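Tryptophan synthase alpha chain (PDB 6V82) probably cleaves indoleglycerol phosphate to indole and glyceraldehyde 3-phosphate, the aldol-cleavage half of the final step of tryptophan biosynthesis. Local coordinates at residues A32-Q37 against S238-L243; G82-N87 against G116-C121. All blocks are in the same frame, centred on the assembly; numbering follows the deposited sequence.

Interaction 1: residues A32-Q37 against S238-L243; sequences AKALIQ and SSVETL
A34 is the small residue on which helix 25-37 and the start of helix 241-250 meet. Its methyl group points toward the facing turn and touches three things there: the CB of V240, the carbonyl oxygen of V240 and the CB of L243. The closest approach is A34 CB to V240 O, 3.3 Å. The A34 CB to V240 CB distance is 3.8 Å, and A34 CB stands 4.1 Å from L243 CB, so the methyl fits between two side-chain roots rather than against their tips. With only a methyl between them, the backbones come close, and the CA atoms of A34 and V240 are 5.9 Å apart.

The second apolar contact lies one residue further along. L35 leaves its helix to one side, but its CD2 branch swings back to meet the base of L243, with L35 CD2 at 3.9 Å from L243 CB. The first torsion of L243 (chi1 -67°) carries CG beside its own backbone N, which leaves CB as the atom that A34 and L35 meet. The two leucines cross obliquely.

No hydrogen bond joins the two segments themselves. T242 OG1 donates to S239 O at 2.8 Å, and T242 N reaches the same oxygen at 3.0 Å. Both bonds tie T242 back to S239 where the chain turns into helix 241-250. T244, just past the segment, links the helices with its side chain: its OG1 is hydrogen-bonded to A34 O.

In this TIM-barrel subunit the contact joins an early outer helix to the C-terminal one. L35 also packs on L43 of strand 42-46 and on F230 of helix 229-236, while L243 reaches A31 of helix 25-37 and Q233 and T234 of helix 229-236.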
ATOM      1  N   ALA A  32     -49.356 -21.761  11.582  1.00 36.52           N
ATOM      2  CA  ALA A  32     -49.531 -23.168  11.244  1.00 27.27           C
ATOM      3  C   ALA A  32     -51.006 -23.557  11.216  1.00 29.06           C
ATOM      4  O   ALA A  32     -51.452 -24.239  10.285  1.00 31.36           O
ATOM      5  CB  ALA A  32     -48.755 -24.037  12.231  1.00 24.68           C
ATOM      6  N   LYS A  33     -51.784 -23.126  12.219  1.00 25.51           N
ATOM      7  CA  LYS A  33     -53.226 -23.361  12.171  1.00 36.30           C
ATOM      8  C   LYS A  33     -53.827 -22.792  10.894  1.00 41.47           C
ATOM      9  O   LYS A  33     -54.651 -23.441  10.241  1.00 41.66           O
ATOM     10  CB  LYS A  33     -53.926 -22.741  13.381  1.00 44.20           C
ATOM     11  CG  LYS A  33     -53.728 -23.451  14.705  1.00 48.04           C
ATOM     12  CD  LYS A  33     -54.581 -22.791  15.787  1.00 49.73           C
ATOM     13  CE  LYS A  33     -53.924 -22.893  17.171  1.00 54.88           C
ATOM     14  NZ  LYS A  33     -54.786 -22.321  18.257  1.00 57.65           N
ATOM     15  N   ALA A  34     -53.421 -21.573  10.526  1.00 43.77           N
ATOM     16  CA  ALA A  34     -54.001 -20.906   9.365  1.00 40.81           C
ATOM     17  C   ALA A  34     -53.709 -21.677   8.084  1.00 37.26           C
ATOM     18  O   ALA A  34     -54.564 -21.755   7.188  1.00 40.84           O
ATOM     19  CB  ALA A  34     -53.470 -19.475   9.275  1.00 35.68           C
ATOM     20  N   LEU A  35     -52.512 -22.264   7.982  1.00 29.85           N
ATOM     21  CA  LEU A  35     -52.164 -23.009   6.773  1.00 39.64           C
ATOM     22  C   LEU A  35     -52.934 -24.319   6.704  1.00 39.79           C
ATOM     23  O   LEU A  35     -53.365 -24.743   5.624  1.00 41.47           O
ATOM     24  CB  LEU A  35     -50.654 -23.278   6.717  1.00 37.05           C
ATOM     25  CG  LEU A  35     -49.745 -22.071   6.490  1.00 30.36           C
ATOM     26  CD1 LEU A  35     -48.348 -22.533   6.211  1.00 26.28           C
ATOM     27  CD2 LEU A  35     -50.294 -21.231   5.353  1.00 36.42           C
ATOM     28  N   ILE A  36     -53.106 -24.975   7.851  1.00 34.53           N
ATOM     29  CA  ILE A  36     -53.866 -26.215   7.892  1.00 31.81           C
ATOM     30  C   ILE A  36     -55.310 -25.956   7.490  1.00 32.43           C
ATOM     31  O   ILE A  36     -55.866 -26.654   6.635  1.00 35.80           O
ATOM     32  CB  ILE A  36     -53.756 -26.855   9.287  1.00 32.67           C
ATOM     33  CG1 ILE A  36     -52.325 -27.341   9.508  1.00 25.25           C
ATOM     34  CG2 ILE A  36     -54.751 -27.986   9.435  1.00 28.85           C
ATOM     35  CD1 ILE A  36     -52.065 -27.787  10.914  1.00 24.54           C
ATOM     36  N   GLN A  37     -55.926 -24.916   8.063  1.00 31.59           N
ATOM     37  CA  GLN A  37     -57.291 -24.570   7.673  1.00 40.26           C
ATOM     38  C   GLN A  37     -57.367 -24.164   6.213  1.00 43.16           C
ATOM     39  O   GLN A  37     -58.424 -24.301   5.586  1.00 42.27           O
ATOM     40  CB  GLN A  37     -57.824 -23.440   8.544  1.00 39.63           C
ATOM     41  CG  GLN A  37     -57.854 -23.780  10.003  1.00 46.14           C
ATOM     42  CD  GLN A  37     -58.229 -22.597  10.850  1.00 53.33           C
ATOM     43  OE1 GLN A  37     -57.623 -21.526  10.743  1.00 52.87           O
ATOM     44  NE2 GLN A  37     -59.241 -22.775  11.696  1.00 60.33           N
ATOM     45  N   SER A 238     -49.243  -9.612   8.403  1.00 59.92           N
ATOM     46  CA  SER A 238     -49.001 -10.792   9.221  1.00 53.88           C
ATOM     47  C   SER A 238     -50.276 -11.409   9.782  1.00 55.55           C
ATOM     48  O   SER A 238     -50.198 -12.478  10.402  1.00 50.67           O
ATOM     49  CB  SER A 238     -48.040 -10.447  10.364  1.00 49.20           C
ATOM     50  OG  SER A 238     -48.410  -9.225  10.980  1.00 57.90           O
ATOM     51  N   SER A 239     -51.436 -10.775   9.586  1.00 58.20           N
ATOM     52  CA  SER A 239     -52.687 -11.348  10.075  1.00 57.64           C
ATOM     53  C   SER A 239     -52.912 -12.703   9.417  1.00 54.59           C
ATOM     54  O   SER A 239     -52.948 -12.804   8.185  1.00 51.26           O
ATOM     55  CB  SER A 239     -53.855 -10.400   9.796  1.00 56.42           C
ATOM     56  OG  SER A 239     -54.261 -10.484   8.447  1.00 58.33           O
ATOM     57  N   VAL A 240     -53.046 -13.751  10.237  1.00 52.66           N
ATOM     58  CA  VAL A 240     -52.917 -15.111   9.718  1.00 51.26           C
ATOM     59  C   VAL A 240     -54.078 -15.509   8.815  1.00 55.30           C
ATOM     60  O   VAL A 240     -53.953 -16.468   8.042  1.00 55.32           O
ATOM     61  CB  VAL A 240     -52.748 -16.106  10.877  1.00 50.29           C
ATOM     62  CG1 VAL A 240     -51.353 -15.956  11.480  1.00 47.25           C
ATOM     63  CG2 VAL A 240     -53.828 -15.898  11.931  1.00 41.27           C
ATOM     64  N   GLU A 241     -55.201 -14.793   8.879  1.00 58.69           N
ATOM     65  CA  GLU A 241     -56.289 -15.019   7.933  1.00 59.27           C
ATOM     66  C   GLU A 241     -55.790 -14.975   6.495  1.00 54.89           C
ATOM     67  O   GLU A 241     -56.217 -15.777   5.657  1.00 52.43           O
ATOM     68  CB  GLU A 241     -57.390 -13.976   8.144  1.00 68.71           C
ATOM     69  CG  GLU A 241     -58.173 -14.134   9.442  1.00 80.13           C
ATOM     70  CD  GLU A 241     -57.351 -13.832  10.690  1.00 89.20           C
ATOM     71  OE1 GLU A 241     -56.201 -13.356  10.561  1.00 90.04           O
ATOM     72  OE2 GLU A 241     -57.859 -14.074  11.808  1.00 94.47           O
ATOM     73  N   THR A 242     -54.875 -14.050   6.190  1.00 55.84           N
ATOM     74  CA  THR A 242     -54.361 -13.939   4.830  1.00 54.03           C
ATOM     75  C   THR A 242     -53.495 -15.129   4.443  1.00 51.69           C
ATOM     76  O   THR A 242     -53.267 -15.345   3.248  1.00 51.52           O
ATOM     77  CB  THR A 242     -53.563 -12.641   4.651  1.00 51.77           C
ATOM     78  OG1 THR A 242     -52.356 -12.708   5.416  1.00 51.88           O
ATOM     79  CG2 THR A 242     -54.366 -11.439   5.101  1.00 49.20           C
ATOM     80  N   LEU A 243     -53.007 -15.906   5.418  1.00 50.80           N
ATOM     81  CA  LEU A 243     -52.290 -17.139   5.099  1.00 43.79           C
ATOM     82  C   LEU A 243     -53.253 -18.244   4.678  1.00 44.18           C
ATOM     83  O   LEU A 243     -53.015 -18.944   3.684  1.00 40.84           O
ATOM     84  CB  LEU A 243     -51.458 -17.587   6.294  1.00 37.95           C
ATOM     85  CG  LEU A 243     -50.296 -16.677   6.647  1.00 39.61           C
ATOM     86  CD1 LEU A 243     -49.575 -17.213   7.883  1.00 39.55           C
ATOM     87  CD2 LEU A 243     -49.361 -16.600   5.463  1.00 39.21           C
TER

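Interaction 2: residues G82-N87 against G116-C121; sequences GIRAFN and GINGVC
R84, in the last turn of helix 73-84, lays its side chain across G116 and brings its guanidinium to N118. The apolar part of the chain rests on the glycine, which has no side chain and lets R84 CG lie 3.7 Å from G116 CA. The arginine then bends at chi2 (-77°), which carries NE and NH2 past the G116 carbonyl.

G116 has a positive phi and ends helix 106-115 in a Schellman motif, just before strand 119-122. The contact thus links two successive helix-to-strand turns of the TIM barrel.

Among the polar contacts, R84 NH2 makes a weak hydrogen bond to G116 O at 2.9 Å, bent to 121° at the hydrogen. The same nitrogen lies 2.9 Å from N118 OD1, which sits near the guanidinium plane at its edge and accepts from L92 N. The guanidinium and amide planes are 33° apart. R84 NH1 is bonded to N87 O (3.0 Å), near the guanidinium plane, and to V90 O, both in the loop that follows the helix. A water accepts from N118 ND2 at 2.9 Å and, weakly, from R84 NE.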
ATOM      1  N   GLY A  82     -47.736 -26.888  20.394  1.00 32.35           N
ATOM      2  CA  GLY A  82     -48.879 -26.023  20.150  1.00 27.20           C
ATOM      3  C   GLY A  82     -49.625 -26.379  18.877  1.00 33.62           C
ATOM      4  O   GLY A  82     -50.855 -26.281  18.822  1.00 35.22           O
ATOM      5  N   ILE A  83     -48.892 -26.796  17.837  1.00 32.84           N
ATOM      6  CA  ILE A  83     -49.526 -27.272  16.608  1.00 31.22           C
ATOM      7  C   ILE A  83     -50.284 -28.569  16.864  1.00 31.07           C
ATOM      8  O   ILE A  83     -51.418 -28.744  16.396  1.00 34.11           O
ATOM      9  CB  ILE A  83     -48.472 -27.455  15.498  1.00 30.96           C
ATOM     10  CG1 ILE A  83     -47.875 -26.106  15.100  1.00 27.42           C
ATOM     11  CG2 ILE A  83     -49.071 -28.176  14.303  1.00 21.20           C
ATOM     12  CD1 ILE A  83     -46.627 -26.238  14.268  1.00 28.15           C
ATOM     13  N   ARG A  84     -49.674 -29.501  17.605  1.00 30.94           N
ATOM     14  CA  ARG A  84     -50.327 -30.786  17.856  1.00 33.71           C
ATOM     15  C   ARG A  84     -51.516 -30.663  18.792  1.00 32.63           C
ATOM     16  O   ARG A  84     -52.388 -31.533  18.772  1.00 38.99           O
ATOM     17  CB  ARG A  84     -49.333 -31.804  18.416  1.00 29.59           C
ATOM     18  CG  ARG A  84     -48.482 -32.472  17.347  1.00 29.78           C
ATOM     19  CD  ARG A  84     -49.261 -33.538  16.603  1.00 42.10           C
ATOM     20  NE  ARG A  84     -48.458 -34.114  15.523  1.00 49.34           N
ATOM     21  CZ  ARG A  84     -48.573 -33.799  14.230  1.00 36.41           C
ATOM     22  NH1 ARG A  84     -49.482 -32.918  13.815  1.00 25.48           N
ATOM     23  NH2 ARG A  84     -47.781 -34.387  13.347  1.00 28.98           N
ATOM     24  N   ALA A  85     -51.580 -29.607  19.605  1.00 30.23           N
ATOM     25  CA  ALA A  85     -52.785 -29.332  20.376  1.00 31.59           C
ATOM     26  C   ALA A  85     -53.933 -28.847  19.501  1.00 32.04           C
ATOM     27  O   ALA A  85     -55.072 -28.777  19.974  1.00 33.04           O
ATOM     28  CB  ALA A  85     -52.489 -28.304  21.461  1.00 30.89           C
ATOM     29  N   PHE A  86     -53.653 -28.505  18.245  1.00 29.43           N
ATOM     30  CA  PHE A  86     -54.671 -28.135  17.277  1.00 35.60           C
ATOM     31  C   PHE A  86     -55.026 -29.293  16.350  1.00 37.56           C
ATOM     32  O   PHE A  86     -56.205 -29.560  16.105  1.00 32.02           O
ATOM     33  CB  PHE A  86     -54.194 -26.927  16.456  1.00 36.17           C
ATOM     34  CG  PHE A  86     -55.135 -26.538  15.363  1.00 29.52           C
ATOM     35  CD1 PHE A  86     -56.381 -26.003  15.665  1.00 31.78           C
ATOM     36  CD2 PHE A  86     -54.787 -26.722  14.036  1.00 31.21           C
ATOM     37  CE1 PHE A  86     -57.271 -25.646  14.656  1.00 32.98           C
ATOM     38  CE2 PHE A  86     -55.664 -26.358  13.013  1.00 30.43           C
ATOM     39  CZ  PHE A  86     -56.910 -25.821  13.323  1.00 35.21           C
ATOM     40  N   ASN A  87     -54.019 -29.998  15.841  1.00 35.20           N
ATOM     41  CA  ASN A  87     -54.233 -31.009  14.816  1.00 36.11           C
ATOM     42  C   ASN A  87     -53.166 -32.082  14.978  1.00 35.09           C
ATOM     43  O   ASN A  87     -51.967 -31.777  14.967  1.00 31.81           O
ATOM     44  CB  ASN A  87     -54.172 -30.376  13.412  1.00 39.25           C
ATOM     45  CG  ASN A  87     -54.557 -31.349  12.299  1.00 40.77           C
ATOM     46  OD1 ASN A  87     -53.963 -32.417  12.158  1.00 37.42           O
ATOM     47  ND2 ASN A  87     -55.552 -30.973  11.497  1.00 30.64           N
ATOM     48  N   GLY A 116     -44.477 -34.290  18.227  1.00 28.82           N
ATOM     49  CA  GLY A 116     -45.288 -34.272  17.030  1.00 29.51           C
ATOM     50  C   GLY A 116     -44.529 -34.309  15.714  1.00 32.07           C
ATOM     51  O   GLY A 116     -45.166 -34.421  14.663  1.00 34.64           O
ATOM     52  N   ILE A 117     -43.192 -34.215  15.727  1.00 26.54           N
ATOM     53  CA  ILE A 117     -42.439 -34.234  14.469  1.00 26.13           C
ATOM     54  C   ILE A 117     -42.468 -35.641  13.881  1.00 28.35           C
ATOM     55  O   ILE A 117     -42.361 -36.636  14.608  1.00 29.51           O
ATOM     56  CB  ILE A 117     -40.988 -33.763  14.679  1.00 22.69           C
ATOM     57  CG1 ILE A 117     -40.923 -32.279  15.085  1.00 24.60           C
ATOM     58  CG2 ILE A 117     -40.158 -34.036  13.426  1.00 19.62           C
ATOM     59  CD1 ILE A 117     -41.587 -31.316  14.095  1.00 21.62           C
ATOM     60  N   ASN A 118     -42.616 -35.735  12.556  1.00 28.81           N
ATOM     61  CA  ASN A 118     -42.667 -37.021  11.870  1.00 22.88           C
ATOM     62  C   ASN A 118     -41.507 -37.262  10.928  1.00 28.08           C
ATOM     63  O   ASN A 118     -41.129 -38.414  10.712  1.00 25.42           O
ATOM     64  CB  ASN A 118     -43.967 -37.146  11.067  1.00 26.39           C
ATOM     65  CG  ASN A 118     -45.187 -36.833  11.903  1.00 32.90           C
ATOM     66  OD1 ASN A 118     -45.846 -35.815  11.686  1.00 33.70           O
ATOM     67  ND2 ASN A 118     -45.478 -37.689  12.893  1.00 30.60           N
ATOM     68  N   GLY A 119     -40.952 -36.219  10.339  1.00 33.28           N
ATOM     69  CA  GLY A 119     -39.821 -36.374   9.451  1.00 31.17           C
ATOM     70  C   GLY A 119     -38.825 -35.279   9.720  1.00 28.09           C
ATOM     71  O   GLY A 119     -39.168 -34.207  10.229  1.00 31.09           O
ATOM     72  N   VAL A 120     -37.574 -35.559   9.376  1.00 23.37           N
ATOM     73  CA  VAL A 120     -36.493 -34.597   9.517  1.00 24.04           C
ATOM     74  C   VAL A 120     -35.774 -34.504   8.184  1.00 23.25           C
ATOM     75  O   VAL A 120     -35.373 -35.523   7.610  1.00 30.46           O
ATOM     76  CB  VAL A 120     -35.522 -34.978  10.652  1.00 24.72           C
ATOM     77  CG1 VAL A 120     -34.314 -34.066  10.633  1.00 25.88           C
ATOM     78  CG2 VAL A 120     -36.239 -34.880  12.014  1.00 23.32           C
ATOM     79  N   CYS A 121     -35.654 -33.289   7.675  1.00 19.30           N
ATOM     80  CA  CYS A 121     -34.929 -33.006   6.442  1.00 25.90           C
ATOM     81  C   CYS A 121     -33.708 -32.159   6.794  1.00 24.76           C
ATOM     82  O   CYS A 121     -33.846 -31.032   7.290  1.00 19.07           O
ATOM     83  CB  CYS A 121     -35.830 -32.284   5.442  1.00 26.98           C
ATOM     84  SG  CYS A 121     -35.037 -31.934   3.857  1.00 34.21           S
TER
HETATM   85  O   HOH W   1     -47.271 -37.188  15.161  1.00 41.81           O

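Both contacts are buried within one TIM-barrel chain, yet their chemistry differs. Interaction 1 is apolar, helix against helix on the outside of the barrel; interaction 2 is polar, an arginine whose guanidinium lies among backbone carbonyls and beside an asparagine amide, ahead of a strand and nearer the centre of the chain. Along the sequence, interaction 2 is nested inside the loop closed by interaction 1. The centres of the two interactions are about 16 Å apart, but K33 CG lies 3.5 Å from F86 CG, and A32 CB 3.6 Å from I83 CG1. Helix 25-37 thus packs on both, on helix 241-250 through A34 and L35 and on 82-87 through A32, K33 and I36.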